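PDB 4R4X: pngf-ii, which probably removes N-linked glycans from glycoproteins as a peptide:N-glycosidase related to PNGase F. Local coordinates for residues Asn442-Asp447 / Val497-Gly502; Val251-Gln256 / Arg336-Gly341; Ile315-Lys320 / Ser463-Asn468. All coordinates share one frame; numbering follows the deposited sequence.

Contacts 1 and 2 both reach the nine-stranded antiparallel sheet that runs through the PNGase F-like part of the chain, one through strand 493-504 and the other through strand 248-253; their centres are about 22 Å apart. Strand 297-303 lies between these two in the sheet. Contact 3 stands apart among surface loops, its centre about 37 Å from that of contact 2 and about 39 Å from that of contact 1. Both segments of contact 2 precede those of contact 1 in sequence, while contact 3 alternates with both, since it joins residues 315-320 of the N-terminal PNGase F region to 463-468 of the C-terminal one. Sheet and loops thus both link the two regions.

Contact 1: Asn442-Asp447 / Val497-Gly502; sequences NSIYLD and VYINLG
No ring or amide side chain takes part where Ile444 meets Ile499 and Leu446 meets Leu501; the flat group touched is the peptide carbonyl of Leu501, whose O has the methyl CD2 of Leu446 3.7 Å away. The same methyl lies 4.3 Å from CB of Leu501. With CG of Leu446 anti to the backbone N (chi1 172°), the branched end is carried across to the other strand. Two residues earlier on each strand the isoleucines approach tip to tip, CG1 of Ile444 standing 4.0 Å from CD1 of Ile499.

This is the alternating pattern of a beta sandwich: every second residue points inward, and strand 442-446 of a four-stranded sheet faces strand 493-504 of the nine-stranded one, as expected of the jelly-roll domains of PNGase F. Aliphatic residues suit the space between the sheets, where side chains meet and no hydrogen bond joins the two segments; beta-branched isoleucine also fits the extended backbone. The CA atoms of Ile444 and Ile499 are 8.9 Å apart, those of Leu446 and Leu501 7.6 Å. Ile511 lies against Leu446, and Leu534 against Leu501. Beyond the isoleucines Asn442 OD1 accepts hydrogen bonds from Tyr423 and Thr425, on strand 416-428 of the facing sheet.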
ATOM      1  N   ASN A 442     -24.523   4.639 -16.488  1.00 12.46           N
ATOM      2  CA  ASN A 442     -23.364   4.765 -17.378  1.00 12.34           C
ATOM      3  C   ASN A 442     -23.399   3.569 -18.333  1.00 12.60           C
ATOM      4  O   ASN A 442     -23.443   2.415 -17.880  1.00 12.71           O
ATOM      5  CB  ASN A 442     -22.006   4.703 -16.619  1.00 11.91           C
ATOM      6  CG  ASN A 442     -21.688   5.948 -15.786  1.00 12.11           C
ATOM      7  OD1 ASN A 442     -20.513   6.316 -15.630  1.00 11.86           O
ATOM      8  ND2 ASN A 442     -22.701   6.570 -15.218  1.00 12.22           N
ATOM      9  N   SER A 443     -23.328   3.827 -19.632  1.00 13.18           N
ATOM     10  CA  SER A 443     -23.341   2.779 -20.657  1.00 12.91           C
ATOM     11  C   SER A 443     -22.013   2.776 -21.422  1.00 13.59           C
ATOM     12  O   SER A 443     -21.580   3.790 -21.927  1.00 14.80           O
ATOM     13  CB  SER A 443     -24.492   3.011 -21.627  1.00 13.33           C
ATOM     14  OG  SER A 443     -25.743   2.856 -20.968  1.00 13.61           O
ATOM     15  N   ILE A 444     -21.377   1.617 -21.492  1.00 14.42           N
ATOM     16  CA  ILE A 444     -20.097   1.447 -22.174  1.00 14.53           C
ATOM     17  C   ILE A 444     -20.313   0.586 -23.435  1.00 14.30           C
ATOM     18  O   ILE A 444     -20.862  -0.522 -23.365  1.00 13.93           O
ATOM     19  CB  ILE A 444     -19.061   0.780 -21.251  1.00 15.81           C
ATOM     20  CG1 ILE A 444     -18.654   1.709 -20.083  1.00 17.28           C
ATOM     21  CG2 ILE A 444     -17.792   0.427 -22.018  1.00 15.96           C
ATOM     22  CD1 ILE A 444     -19.740   1.923 -19.068  1.00 18.51           C
ATOM     23  N   TYR A 445     -19.863   1.104 -24.572  1.00 14.79           N
ATOM     24  CA  TYR A 445     -19.958   0.419 -25.852  1.00 14.96           C
ATOM     25  C   TYR A 445     -18.569   0.026 -26.362  1.00 15.17           C
ATOM     26  O   TYR A 445     -17.589   0.772 -26.181  1.00 15.22           O
ATOM     27  CB  TYR A 445     -20.615   1.352 -26.867  1.00 16.26           C
ATOM     28  CG  TYR A 445     -22.030   1.757 -26.544  1.00 17.24           C
ATOM     29  CD1 TYR A 445     -22.303   2.670 -25.538  1.00 17.37           C
ATOM     30  CD2 TYR A 445     -23.104   1.252 -27.278  1.00 18.60           C
ATOM     31  CE1 TYR A 445     -23.601   3.046 -25.253  1.00 18.47           C
ATOM     32  CE2 TYR A 445     -24.400   1.650 -27.010  1.00 19.31           C
ATOM     33  CZ  TYR A 445     -24.634   2.539 -25.983  1.00 19.03           C
ATOM     34  OH  TYR A 445     -25.921   2.919 -25.689  1.00 22.33           O
ATOM     35  N   LEU A 446     -18.486  -1.142 -26.990  1.00 15.13           N
ATOM     36  CA  LEU A 446     -17.276  -1.623 -27.652  1.00 15.53           C
ATOM     37  C   LEU A 446     -17.646  -1.862 -29.129  1.00 16.03           C
ATOM     38  O   LEU A 446     -18.552  -2.619 -29.410  1.00 14.55           O
ATOM     39  CB  LEU A 446     -16.820  -2.943 -27.035  1.00 16.46           C
ATOM     40  CG  LEU A 446     -15.678  -3.664 -27.754  1.00 16.94           C
ATOM     41  CD1 LEU A 446     -14.406  -2.848 -27.692  1.00 17.40           C
ATOM     42  CD2 LEU A 446     -15.492  -5.062 -27.190  1.00 17.88           C
ATOM     43  N   ASP A 447     -16.968  -1.167 -30.034  1.00 17.07           N
ATOM     44  CA  ASP A 447     -17.205  -1.304 -31.462  1.00 18.38           C
ATOM     45  C   ASP A 447     -18.662  -1.131 -31.799  1.00 19.10           C
ATOM     46  O   ASP A 447     -19.221  -1.912 -32.569  1.00 20.11           O
ATOM     47  CB  ASP A 447     -16.662  -2.639 -31.953  1.00 19.18           C
ATOM     48  CG  ASP A 447     -15.164  -2.730 -31.789  1.00 19.24           C
ATOM     49  OD1 ASP A 447     -14.524  -1.697 -32.039  1.00 18.80           O
ATOM     50  OD2 ASP A 447     -14.621  -3.797 -31.415  1.00 20.29           O
ATOM     51  N   VAL A 497     -14.098  -0.011 -11.480  1.00 12.75           N
ATOM     52  CA  VAL A 497     -14.705  -1.254 -11.859  1.00 12.90           C
ATOM     53  C   VAL A 497     -13.922  -1.815 -13.042  1.00 12.82           C
ATOM     54  O   VAL A 497     -13.319  -1.065 -13.820  1.00 12.70           O
ATOM     55  CB  VAL A 497     -16.201  -1.091 -12.167  1.00 14.01           C
ATOM     56  CG1 VAL A 497     -16.928  -0.484 -10.960  1.00 14.47           C
ATOM     57  CG2 VAL A 497     -16.419  -0.285 -13.426  1.00 14.05           C
ATOM     58  N   TYR A 498     -13.919  -3.131 -13.146  1.00 12.09           N
ATOM     59  CA  TYR A 498     -13.156  -3.828 -14.157  1.00 13.12           C
ATOM     60  C   TYR A 498     -14.131  -4.500 -15.098  1.00 13.28           C
ATOM     61  O   TYR A 498     -14.692  -5.544 -14.776  1.00 14.10           O
ATOM     62  CB  TYR A 498     -12.247  -4.833 -13.487  1.00 13.30           C
ATOM     63  CG  TYR A 498     -11.225  -4.105 -12.683  1.00 13.28           C
ATOM     64  CD1 TYR A 498     -10.073  -3.588 -13.284  1.00 13.39           C
ATOM     65  CD2 TYR A 498     -11.437  -3.859 -11.340  1.00 14.22           C
ATOM     66  CE1 TYR A 498      -9.146  -2.869 -12.542  1.00 14.48           C
ATOM     67  CE2 TYR A 498     -10.522  -3.126 -10.597  1.00 14.83           C
ATOM     68  CZ  TYR A 498      -9.379  -2.656 -11.200  1.00 14.93           C
ATOM     69  OH  TYR A 498      -8.483  -1.949 -10.448  1.00 18.80           O
ATOM     70  N   ILE A 499     -14.353  -3.875 -16.246  1.00 14.04           N
ATOM     71  CA  ILE A 499     -15.432  -4.293 -17.145  1.00 14.30           C
ATOM     72  C   ILE A 499     -14.856  -5.263 -18.168  1.00 14.54           C
ATOM     73  O   ILE A 499     -13.976  -4.903 -18.962  1.00 13.88           O
ATOM     74  CB  ILE A 499     -16.047  -3.084 -17.862  1.00 14.19           C
ATOM     75  CG1 ILE A 499     -16.695  -2.167 -16.820  1.00 14.15           C
ATOM     76  CG2 ILE A 499     -17.033  -3.515 -18.946  1.00 14.67           C
ATOM     77  CD1 ILE A 499     -17.147  -0.841 -17.361  1.00 14.01           C
ATOM     78  N   ASN A 500     -15.353  -6.482 -18.143  1.00 14.95           N
ATOM     79  CA  ASN A 500     -14.881  -7.505 -19.079  1.00 15.28           C
ATOM     80  C   ASN A 500     -15.312  -7.176 -20.506  1.00 15.26           C
ATOM     81  O   ASN A 500     -16.484  -6.914 -20.753  1.00 15.18           O
ATOM     82  CB  ASN A 500     -15.391  -8.879 -18.652  1.00 16.87           C
ATOM     83  CG  ASN A 500     -14.612  -9.456 -17.474  1.00 18.65           C
ATOM     84  OD1 ASN A 500     -13.492  -9.052 -17.199  1.00 20.11           O
ATOM     85  ND2 ASN A 500     -15.211 -10.414 -16.776  1.00 19.32           N
ATOM     86  N   LEU A 501     -14.360  -7.150 -21.429  1.00 15.62           N
ATOM     87  CA  LEU A 501     -14.657  -6.858 -22.840  1.00 16.70           C
ATOM     88  C   LEU A 501     -14.529  -8.087 -23.746  1.00 17.88           C
ATOM     89  O   LEU A 501     -14.796  -7.988 -24.959  1.00 19.13           O
ATOM     90  CB  LEU A 501     -13.728  -5.762 -23.343  1.00 16.67           C
ATOM     91  CG  LEU A 501     -13.785  -4.431 -22.615  1.00 17.80           C
ATOM     92  CD1 LEU A 501     -12.716  -3.536 -23.210  1.00 18.94           C
ATOM     93  CD2 LEU A 501     -15.171  -3.803 -22.734  1.00 18.38           C
ATOM     94  N   GLY A 502     -14.157  -9.233 -23.163  1.00 16.78           N
ATOM     95  CA  GLY A 502     -13.861 -10.448 -23.913  1.00 16.87           C
ATOM     96  C   GLY A 502     -12.474 -10.338 -24.532  1.00 16.69           C
ATOM     97  O   GLY A 502     -11.685  -9.469 -24.155  1.00 16.15           O
TER

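Contact 2: Val251-Gln256 / Arg336-Gly341; sequences VFIIPQ and RPQLSG
Apolar contact comes first: the delta methyl of Ile253 reaches two residues of the short helix 336-339, lying 3.7 Å (CD1 to CG) from Gln338 and 3.9 Å (CD1 to CD2) from Leu339. Ile253 holds CG1 between its own backbone N and carbonyl carbon (chi1 60°), a conformation less common for isoleucine in a strand, and the extended second torsion then projects CD1 toward the helix. The isoleucine side chain runs antiparallel to that of Gln338 and lies nearly square to that of Leu339.

A second kind of contact sets a polar group against an apolar ring. Gln338 bends at chi2 (67°), which brings its carboxamide up to CB of Pro255, the two side chains crossing nearly perpendicularly. Glutamine suits this place through its aliphatic stem, which serves Ile253 while the amide lies at the proline ring. Pro255, with no backbone N-H to donate, fits just past the strand.

Backbone bonds shape the helical turn: Arg336 O accepts from Leu339 N at 3.0 Å and from Ser340 N at 2.8 Å.

The site is buried. Strand 248-253 runs between strands 343-350 and 297-303 of the nine-stranded sheet; Ile346, Ile297 and Leu299 pack about Ile253, and Ile344 meets Leu339, so the helix lies against this part of the sheet just before the chain enters strand 343-350.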
ATOM      1  N   VAL A 251      -4.553  10.956  -7.537  1.00 14.10           N
ATOM      2  CA  VAL A 251      -3.149  10.624  -7.687  1.00 13.65           C
ATOM      3  C   VAL A 251      -3.057  10.052  -9.092  1.00 13.35           C
ATOM      4  O   VAL A 251      -3.824   9.142  -9.462  1.00 13.31           O
ATOM      5  CB  VAL A 251      -2.684   9.596  -6.662  1.00 13.29           C
ATOM      6  CG1 VAL A 251      -1.214   9.274  -6.862  1.00 13.43           C
ATOM      7  CG2 VAL A 251      -2.942  10.111  -5.255  1.00 14.05           C
ATOM      8  N   PHE A 252      -2.158  10.624  -9.883  1.00 13.09           N
ATOM      9  CA  PHE A 252      -2.086  10.329 -11.301  1.00 13.43           C
ATOM     10  C   PHE A 252      -0.653  10.136 -11.740  1.00 13.34           C
ATOM     11  O   PHE A 252       0.282  10.566 -11.059  1.00 12.03           O
ATOM     12  CB  PHE A 252      -2.752  11.437 -12.135  1.00 14.16           C
ATOM     13  CG  PHE A 252      -2.104  12.791 -12.017  1.00 13.88           C
ATOM     14  CD1 PHE A 252      -2.488  13.679 -11.031  1.00 13.76           C
ATOM     15  CD2 PHE A 252      -1.114  13.184 -12.915  1.00 14.07           C
ATOM     16  CE1 PHE A 252      -1.886  14.933 -10.915  1.00 14.15           C
ATOM     17  CE2 PHE A 252      -0.527  14.438 -12.824  1.00 14.68           C
ATOM     18  CZ  PHE A 252      -0.900  15.314 -11.803  1.00 14.75           C
ATOM     19  N   ILE A 253      -0.501   9.434 -12.849  1.00 14.36           N
ATOM     20  CA  ILE A 253       0.759   9.359 -13.576  1.00 14.18           C
ATOM     21  C   ILE A 253       0.521   9.856 -14.997  1.00 14.13           C
ATOM     22  O   ILE A 253      -0.625   9.887 -15.487  1.00 14.13           O
ATOM     23  CB  ILE A 253       1.392   7.944 -13.573  1.00 14.75           C
ATOM     24  CG1 ILE A 253       0.462   6.916 -14.205  1.00 14.08           C
ATOM     25  CG2 ILE A 253       1.736   7.514 -12.145  1.00 16.14           C
ATOM     26  CD1 ILE A 253       1.068   5.549 -14.422  1.00 14.42           C
ATOM     27  N   ILE A 254       1.609  10.242 -15.671  1.00 14.40           N
ATOM     28  CA  ILE A 254       1.512  10.816 -16.993  1.00 14.20           C
ATOM     29  C   ILE A 254       2.181   9.881 -18.010  1.00 15.04           C
ATOM     30  O   ILE A 254       3.422   9.812 -18.071  1.00 15.17           O
ATOM     31  CB  ILE A 254       2.147  12.224 -17.041  1.00 14.65           C
ATOM     32  CG1 ILE A 254       1.412  13.161 -16.084  1.00 15.15           C
ATOM     33  CG2 ILE A 254       2.083  12.780 -18.461  1.00 14.36           C
ATOM     34  CD1 ILE A 254       2.040  14.517 -15.905  1.00 15.37           C
ATOM     35  N   PRO A 255       1.384   9.154 -18.812  1.00 14.93           N
ATOM     36  CA  PRO A 255       2.048   8.361 -19.880  1.00 15.58           C
ATOM     37  C   PRO A 255       2.642   9.245 -20.980  1.00 15.58           C
ATOM     38  O   PRO A 255       1.952  10.103 -21.533  1.00 16.24           O
ATOM     39  CB  PRO A 255       0.923   7.489 -20.445  1.00 15.70           C
ATOM     40  CG  PRO A 255      -0.204   7.615 -19.467  1.00 16.19           C
ATOM     41  CD  PRO A 255      -0.070   8.952 -18.816  1.00 15.45           C
ATOM     42  N   GLN A 256       3.911   9.014 -21.288  1.00 16.71           N
ATOM     43  CA  GLN A 256       4.659   9.854 -22.222  1.00 17.47           C
ATOM     44  C   GLN A 256       5.114   9.077 -23.462  1.00 19.07           C
ATOM     45  O   GLN A 256       6.047   9.510 -24.164  1.00 19.70           O
ATOM     46  CB  GLN A 256       5.854  10.469 -21.503  1.00 17.97           C
ATOM     47  CG  GLN A 256       5.452  11.549 -20.505  1.00 18.77           C
ATOM     48  CD  GLN A 256       6.660  12.278 -19.943  1.00 20.29           C
ATOM     49  OE1 GLN A 256       6.965  13.405 -20.340  1.00 22.39           O
ATOM     50  NE2 GLN A 256       7.370  11.624 -19.052  1.00 19.67           N
ATOM     51  N   ARG A 336       1.086  -2.327 -13.283  1.00 14.67           N
ATOM     52  CA  ARG A 336       2.480  -2.748 -13.303  1.00 16.48           C
ATOM     53  C   ARG A 336       3.179  -2.517 -14.672  1.00 15.91           C
ATOM     54  O   ARG A 336       4.251  -1.948 -14.704  1.00 16.30           O
ATOM     55  CB  ARG A 336       2.601  -4.215 -12.860  1.00 17.82           C
ATOM     56  CG  ARG A 336       4.047  -4.700 -12.738  1.00 20.36           C
ATOM     57  CD  ARG A 336       4.158  -6.214 -12.600  1.00 21.89           C
ATOM     58  NE  ARG A 336       3.687  -6.855 -13.825  1.00 24.72           N
ATOM     59  CZ  ARG A 336       4.379  -6.888 -14.962  1.00 26.80           C
ATOM     60  NH1 ARG A 336       5.606  -6.373 -15.047  1.00 27.53           N
ATOM     61  NH2 ARG A 336       3.838  -7.466 -16.015  1.00 31.00           N
ATOM     62  N   PRO A 337       2.548  -2.917 -15.794  1.00 16.53           N
ATOM     63  CA  PRO A 337       3.198  -2.715 -17.102  1.00 16.63           C
ATOM     64  C   PRO A 337       3.496  -1.251 -17.448  1.00 17.57           C
ATOM     65  O   PRO A 337       4.432  -0.992 -18.184  1.00 17.00           O
ATOM     66  CB  PRO A 337       2.200  -3.310 -18.096  1.00 16.67           C
ATOM     67  CG  PRO A 337       1.425  -4.301 -17.281  1.00 16.95           C
ATOM     68  CD  PRO A 337       1.277  -3.643 -15.928  1.00 16.09           C
ATOM     69  N   GLN A 338       2.713  -0.315 -16.923  1.00 16.81           N
ATOM     70  CA  GLN A 338       2.927   1.096 -17.163  1.00 18.57           C
ATOM     71  C   GLN A 338       3.959   1.673 -16.187  1.00 19.42           C
ATOM     72  O   GLN A 338       4.556   2.695 -16.478  1.00 23.14           O
ATOM     73  CB  GLN A 338       1.581   1.840 -17.065  1.00 19.21           C
ATOM     74  CG  GLN A 338       1.589   3.327 -17.381  1.00 21.02           C
ATOM     75  CD  GLN A 338       1.882   3.639 -18.843  1.00 21.70           C
ATOM     76  OE1 GLN A 338       2.638   4.566 -19.158  1.00 25.37           O
ATOM     77  NE2 GLN A 338       1.294   2.867 -19.736  1.00 20.23           N
ATOM     78  N   LEU A 339       4.172   1.019 -15.044  1.00 17.93           N
ATOM     79  CA  LEU A 339       5.087   1.537 -13.996  1.00 17.45           C
ATOM     80  C   LEU A 339       6.474   0.926 -14.001  1.00 17.11           C
ATOM     81  O   LEU A 339       7.447   1.603 -13.677  1.00 17.69           O
ATOM     82  CB  LEU A 339       4.479   1.303 -12.618  1.00 17.65           C
ATOM     83  CG  LEU A 339       3.161   2.015 -12.305  1.00 17.83           C
ATOM     84  CD1 LEU A 339       2.506   1.336 -11.106  1.00 18.44           C
ATOM     85  CD2 LEU A 339       3.403   3.482 -12.032  1.00 19.13           C
ATOM     86  N   SER A 340       6.569  -0.356 -14.347  1.00 17.31           N
ATOM     87  CA  SER A 340       7.789  -1.133 -14.134  1.00 17.67           C
ATOM     88  C   SER A 340       8.987  -0.518 -14.861  1.00 18.34           C
ATOM     89  O   SER A 340       8.913  -0.218 -16.061  1.00 16.84           O
ATOM     90  CB  SER A 340       7.591  -2.581 -14.609  1.00 17.75           C
ATOM     91  OG  SER A 340       8.697  -3.375 -14.241  1.00 17.02           O
ATOM     92  N   GLY A 341      10.065  -0.303 -14.114  1.00 18.65           N
ATOM     93  CA  GLY A 341      11.361   0.062 -14.681  1.00 20.33           C
ATOM     94  C   GLY A 341      11.400   1.408 -15.392  1.00 21.89           C
ATOM     95  O   GLY A 341      12.208   1.595 -16.290  1.00 24.50           O
TER

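Contact 3: Ile315-Lys320 / Ser463-Asn468; sequences IQLKGK and SYRLFN
Lys320 ends a type II beta turn that begins at Leu317, and it comes nearest in backbone to Leu466 of a 3-10 segment, their CA atoms 6.5 Å apart. The turn is closed by Lys320 N bonding to Leu317 O at 3.1 Å, and Gly319 takes the positive phi (80°) that glycine accepts readily. Across from it, Tyr464 O is gripped twice, from opposite faces of its carbonyl plane: by Phe467 N and by Asn468 ND2, the latter at 2.9 Å. The asparagine amide thus braces the 3-10 turn.

Hydrocarbon makes most of the meeting. CD2 of Leu466 packs 3.9 Å from CA of Lys320 and also touches its CB and CG. Farther out, the lysine stem lies nearly perpendicular to the side chain of Arg465, CE lying 3.8 Å from CG of Arg465 while CD sits over one face of the guanidinium. Leu317 sets a methyl against the same guanidinium, CD1 lying 3.7 Å from NH2 of Arg465. A bend at chi2 (72°) folds Arg465 back, and its NH1 makes a weak hydrogen bond to Asn468 O.

Lysine and arginine suit this surface joint because their long hydrocarbon stems pack while their charged ends need not touch: NZ of Lys320 is 5.0 Å from NE of Arg465. Like charges so near probably cost something, presumably eased by solvent and by Asp482 beside Arg465; with no hydrogen bond between the segments, the two loops meet through van der Waals contact.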
ATOM      1  N   ILE A 315     -15.140  22.999  15.569  1.00 20.65           N
ATOM      2  CA  ILE A 315     -16.485  22.505  15.412  1.00 19.82           C
ATOM      3  C   ILE A 315     -16.661  21.443  16.474  1.00 20.18           C
ATOM      4  O   ILE A 315     -16.066  20.378  16.390  1.00 19.22           O
ATOM      5  CB  ILE A 315     -16.700  21.944  13.995  1.00 21.05           C
ATOM      6  CG1 ILE A 315     -16.496  23.062  12.982  1.00 22.48           C
ATOM      7  CG2 ILE A 315     -18.099  21.364  13.829  1.00 20.43           C
ATOM      8  CD1 ILE A 315     -16.693  22.632  11.558  1.00 23.12           C
ATOM      9  N   GLN A 316     -17.437  21.763  17.503  1.00 20.11           N
ATOM     10  CA  GLN A 316     -17.672  20.841  18.594  1.00 20.75           C
ATOM     11  C   GLN A 316     -19.107  20.393  18.524  1.00 18.98           C
ATOM     12  O   GLN A 316     -20.025  21.202  18.617  1.00 19.68           O
ATOM     13  CB  GLN A 316     -17.410  21.522  19.944  1.00 24.22           C
ATOM     14  CG  GLN A 316     -16.044  22.181  20.084  1.00 27.03           C
ATOM     15  CD  GLN A 316     -15.947  22.964  21.384  1.00 32.64           C
ATOM     16  OE1 GLN A 316     -16.182  24.172  21.419  1.00 39.72           O
ATOM     17  NE2 GLN A 316     -15.647  22.269  22.463  1.00 33.86           N
ATOM     18  N   LEU A 317     -19.306  19.098  18.334  1.00 16.95           N
ATOM     19  CA  LEU A 317     -20.639  18.520  18.331  1.00 16.06           C
ATOM     20  C   LEU A 317     -20.630  17.382  19.332  1.00 15.54           C
ATOM     21  O   LEU A 317     -19.725  16.547  19.297  1.00 14.96           O
ATOM     22  CB  LEU A 317     -21.031  18.019  16.932  1.00 15.64           C
ATOM     23  CG  LEU A 317     -21.196  19.058  15.802  1.00 15.33           C
ATOM     24  CD1 LEU A 317     -21.303  18.392  14.434  1.00 15.29           C
ATOM     25  CD2 LEU A 317     -22.401  19.946  16.022  1.00 15.48           C
ATOM     26  N   LYS A 318     -21.619  17.334  20.220  1.00 15.58           N
ATOM     27  CA  LYS A 318     -21.652  16.295  21.276  1.00 15.22           C
ATOM     28  C   LYS A 318     -21.542  14.901  20.679  1.00 16.72           C
ATOM     29  O   LYS A 318     -22.273  14.569  19.749  1.00 16.54           O
ATOM     30  CB  LYS A 318     -22.933  16.352  22.115  1.00 14.84           C
ATOM     31  CG  LYS A 318     -22.909  15.429  23.321  1.00 15.35           C
ATOM     32  CD  LYS A 318     -24.120  15.610  24.222  1.00 15.78           C
ATOM     33  CE  LYS A 318     -24.072  14.674  25.421  1.00 15.82           C
ATOM     34  NZ  LYS A 318     -25.336  14.850  26.207  1.00 15.82           N
ATOM     35  N   GLY A 319     -20.632  14.105  21.232  1.00 17.58           N
ATOM     36  CA  GLY A 319     -20.465  12.689  20.874  1.00 19.44           C
ATOM     37  C   GLY A 319     -19.676  12.441  19.600  1.00 20.32           C
ATOM     38  O   GLY A 319     -19.596  11.302  19.136  1.00 21.04           O
ATOM     39  N   LYS A 320     -19.122  13.499  19.013  1.00 19.55           N
ATOM     40  CA  LYS A 320     -18.386  13.367  17.748  1.00 18.90           C
ATOM     41  C   LYS A 320     -16.925  13.709  17.980  1.00 17.63           C
ATOM     42  O   LYS A 320     -16.592  14.850  18.184  1.00 17.80           O
ATOM     43  CB  LYS A 320     -19.023  14.199  16.634  1.00 19.50           C
ATOM     44  CG  LYS A 320     -20.245  13.474  16.077  1.00 20.75           C
ATOM     45  CD  LYS A 320     -20.948  14.191  14.975  1.00 22.15           C
ATOM     46  CE  LYS A 320     -22.079  13.319  14.451  1.00 22.26           C
ATOM     47  NZ  LYS A 320     -23.215  13.271  15.402  1.00 22.49           N
ATOM     48  N   SER A 463     -21.211   6.339   7.139  1.00 10.52           N
ATOM     49  CA  SER A 463     -20.140   5.651   7.882  1.00 10.61           C
ATOM     50  C   SER A 463     -18.904   6.506   8.207  1.00 11.19           C
ATOM     51  O   SER A 463     -18.201   6.185   9.143  1.00 11.38           O
ATOM     52  CB  SER A 463     -19.667   4.392   7.121  1.00 10.58           C
ATOM     53  OG  SER A 463     -20.755   3.533   6.821  1.00 10.48           O
ATOM     54  N   TYR A 464     -18.649   7.570   7.437  1.00 11.32           N
ATOM     55  CA  TYR A 464     -17.374   8.289   7.467  1.00 11.75           C
ATOM     56  C   TYR A 464     -17.542   9.650   8.147  1.00 11.22           C
ATOM     57  O   TYR A 464     -16.699  10.548   8.011  1.00 10.75           O
ATOM     58  CB  TYR A 464     -16.779   8.415   6.040  1.00 12.46           C
ATOM     59  CG  TYR A 464     -16.853   7.069   5.348  1.00 12.86           C
ATOM     60  CD1 TYR A 464     -16.074   6.006   5.759  1.00 14.44           C
ATOM     61  CD2 TYR A 464     -17.788   6.846   4.375  1.00 13.59           C
ATOM     62  CE1 TYR A 464     -16.225   4.740   5.192  1.00 15.24           C
ATOM     63  CE2 TYR A 464     -17.951   5.603   3.794  1.00 14.65           C
ATOM     64  CZ  TYR A 464     -17.179   4.555   4.191  1.00 15.08           C
ATOM     65  OH  TYR A 464     -17.405   3.322   3.578  1.00 17.55           O
ATOM     66  N   ARG A 465     -18.625   9.771   8.905  1.00 10.75           N
ATOM     67  CA  ARG A 465     -19.000  11.042   9.548  1.00 11.21           C
ATOM     68  C   ARG A 465     -17.867  11.686  10.355  1.00 10.40           C
ATOM     69  O   ARG A 465     -17.698  12.912  10.312  1.00 10.33           O
ATOM     70  CB  ARG A 465     -20.236  10.813  10.428  1.00 11.50           C
ATOM     71  CG  ARG A 465     -20.770  12.058  11.097  1.00 12.06           C
ATOM     72  CD  ARG A 465     -21.450  12.975  10.101  1.00 12.38           C
ATOM     73  NE  ARG A 465     -21.871  14.235  10.709  1.00 12.23           N
ATOM     74  CZ  ARG A 465     -21.130  15.334  10.804  1.00 12.98           C
ATOM     75  NH1 ARG A 465     -19.880  15.371  10.363  1.00 12.77           N
ATOM     76  NH2 ARG A 465     -21.659  16.413  11.374  1.00 13.59           N
ATOM     77  N   LEU A 466     -17.074  10.874  11.052  1.00 10.74           N
ATOM     78  CA  LEU A 466     -16.053  11.385  11.968  1.00 10.91           C
ATOM     79  C   LEU A 466     -14.804  11.923  11.250  1.00 10.92           C
ATOM     80  O   LEU A 466     -13.914  12.516  11.878  1.00 10.34           O
ATOM     81  CB  LEU A 466     -15.661  10.315  12.990  1.00 11.43           C
ATOM     82  CG  LEU A 466     -16.746   9.883  13.982  1.00 12.23           C
ATOM     83  CD1 LEU A 466     -16.229   8.803  14.933  1.00 13.32           C
ATOM     84  CD2 LEU A 466     -17.313  11.069  14.749  1.00 12.48           C
ATOM     85  N   PHE A 467     -14.734  11.701   9.943  1.00 10.28           N
ATOM     86  CA  PHE A 467     -13.697  12.333   9.117  1.00 10.63           C
ATOM     87  C   PHE A 467     -14.108  13.741   8.664  1.00 10.67           C
ATOM     88  O   PHE A 467     -13.303  14.437   8.058  1.00 10.29           O
ATOM     89  CB  PHE A 467     -13.370  11.484   7.882  1.00 10.88           C
ATOM     90  CG  PHE A 467     -12.764  10.147   8.199  1.00 11.22           C
ATOM     91  CD1 PHE A 467     -11.376  10.000   8.344  1.00 11.55           C
ATOM     92  CD2 PHE A 467     -13.570   9.024   8.379  1.00 11.01           C
ATOM     93  CE1 PHE A 467     -10.820   8.779   8.648  1.00 11.41           C
ATOM     94  CE2 PHE A 467     -13.014   7.795   8.681  1.00 11.75           C
ATOM     95  CZ  PHE A 467     -11.622   7.656   8.785  1.00 11.85           C
ATOM     96  N   ASN A 468     -15.348  14.163   8.972  1.00 10.79           N
ATOM     97  CA  ASN A 468     -15.970  15.299   8.277  1.00 11.34           C
ATOM     98  C   ASN A 468     -16.466  16.413   9.215  1.00 11.42           C
ATOM     99  O   ASN A 468     -17.648  16.760   9.200  1.00 11.55           O
ATOM    100  CB  ASN A 468     -17.157  14.809   7.416  1.00 11.57           C
ATOM    101  CG  ASN A 468     -16.715  14.103   6.123  1.00 11.60           C
ATOM    102  OD1 ASN A 468     -16.390  14.747   5.124  1.00 12.02           O
ATOM    103  ND2 ASN A 468     -16.717  12.799   6.139  1.00 11.47           N
TER